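Side-chain contact in SAM-dependent methyltransferase (Pyrococcus horikoshii, PDB 1WZN), which binds S-adenosylhomocysteine and probably transfers a methyl group from S-adenosylmethionine to an acceptor substrate: residues 125-128 / 129-133. Numbering follows the deposited sequence.
Sequences RKLF and SKVAE
Four successive i to i+4 bonds carry the alpha-helix across residues 125-132, the amides of S129, K130, V131 and A132 donating to the carbonyls of R125, K126, L127 and F128, with V131 N 2.9 Å from L127 O. One turn apart on the buried face, L127 and V131 meet obliquely through single methyls, L127 CD1 lying 4.1 Å from V131 CG2. V131 holds CG2 beside its own backbone N, which brings this methyl back over the preceding turn to 3.2 Å from L127 O. K126 and K130 form a second i, i+4 pair. K126 is fully extended, whereas K130 bends from chi2 (-67°) onward. K130 CG rests 3.0 Å from K126 O. Farther out, K126 CE and K130 CE approach to 4.3 Å. K126 NZ and K130 NZ stay 6.0 Å apart, and K130 NZ is hydrogen-bonded to I100 O, which probably eases the like-charge repulsion. In this Rossmann-like methyltransferase domain, helix 121-134 packs L127 and V131 against M111 and V109 of the central strand 106-111, while F128 turns to V215, L218 and A219 of helix 212-219.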
# COMPACT_ATOMS: atom_id res chain seq x y z
N ARG A 125 -28.57 11.20 -21.28
CA ARG A 125 -29.96 11.64 -21.27
C ARG A 125 -30.58 11.34 -22.63
O ARG A 125 -31.74 10.92 -22.72
CB ARG A 125 -30.09 13.14 -20.99
CG ARG A 125 -29.71 13.57 -19.58
CD ARG A 125 -30.17 15.00 -19.33
NE ARG A 125 -29.92 15.43 -17.96
CZ ARG A 125 -30.50 16.48 -17.38
NH1 ARG A 125 -31.38 17.20 -18.06
NH2 ARG A 125 -30.21 16.80 -16.13
N LYS A 126 -29.81 11.56 -23.69
CA LYS A 126 -30.29 11.32 -25.04
C LYS A 126 -30.58 9.83 -25.22
O LYS A 126 -31.58 9.45 -25.83
CB LYS A 126 -29.24 11.75 -26.07
CG LYS A 126 -29.68 11.52 -27.52
CD LYS A 126 -28.66 12.04 -28.52
CE LYS A 126 -29.18 11.93 -29.94
NZ LYS A 126 -28.20 12.43 -30.95
N LEU A 127 -29.70 9.00 -24.68
CA LEU A 127 -29.87 7.55 -24.75
C LEU A 127 -31.15 7.10 -24.05
O LEU A 127 -31.96 6.36 -24.61
CB LEU A 127 -28.68 6.83 -24.11
CG LEU A 127 -28.79 5.30 -24.00
CD1 LEU A 127 -28.91 4.69 -25.39
CD2 LEU A 127 -27.56 4.74 -23.28
N PHE A 128 -31.33 7.54 -22.80
CA PHE A 128 -32.50 7.17 -22.03
C PHE A 128 -33.78 7.62 -22.73
O PHE A 128 -34.80 6.94 -22.69
CB PHE A 128 -32.46 7.78 -20.62
CG PHE A 128 -31.38 7.21 -19.73
CD1 PHE A 128 -30.80 5.97 -20.00
CD2 PHE A 128 -30.97 7.90 -18.59
CE1 PHE A 128 -29.83 5.43 -19.14
CE2 PHE A 128 -30.01 7.37 -17.74
CZ PHE A 128 -29.44 6.14 -18.01
N SER A 129 -33.72 8.79 -23.36
CA SER A 129 -34.88 9.33 -24.07
C SER A 129 -35.23 8.42 -25.25
O SER A 129 -36.40 8.12 -25.48
CB SER A 129 -34.58 10.74 -24.57
OG SER A 129 -35.75 11.32 -25.12
N LYS A 130 -34.21 8.00 -26.00
CA LYS A 130 -34.42 7.12 -27.16
C LYS A 130 -34.91 5.74 -26.72
O LYS A 130 -35.72 5.11 -27.41
CB LYS A 130 -33.14 6.97 -27.97
CG LYS A 130 -32.54 8.28 -28.47
CD LYS A 130 -33.43 8.94 -29.51
CE LYS A 130 -32.61 9.52 -30.65
NZ LYS A 130 -33.35 9.45 -31.94
N VAL A 131 -34.42 5.27 -25.58
CA VAL A 131 -34.82 3.97 -25.05
C VAL A 131 -36.30 4.01 -24.66
O VAL A 131 -37.06 3.10 -24.97
CB VAL A 131 -33.97 3.57 -23.81
CG1 VAL A 131 -34.59 2.38 -23.10
CG2 VAL A 131 -32.55 3.22 -24.26
N ALA A 132 -36.70 5.08 -23.97
CA ALA A 132 -38.10 5.23 -23.57
C ALA A 132 -38.99 5.20 -24.82
O ALA A 132 -40.05 4.58 -24.81
CB ALA A 132 -38.29 6.53 -22.81
N GLU A 133 -38.56 5.87 -25.88
CA GLU A 133 -39.34 5.91 -27.12
C GLU A 133 -39.42 4.55 -27.80
O GLU A 133 -40.36 4.27 -28.55
CB GLU A 133 -38.76 6.95 -28.09
CG GLU A 133 -38.73 8.36 -27.53
CD GLU A 133 -38.37 9.40 -28.58
OE1 GLU A 133 -37.37 9.20 -29.31
OE2 GLU A 133 -39.08 10.43 -28.66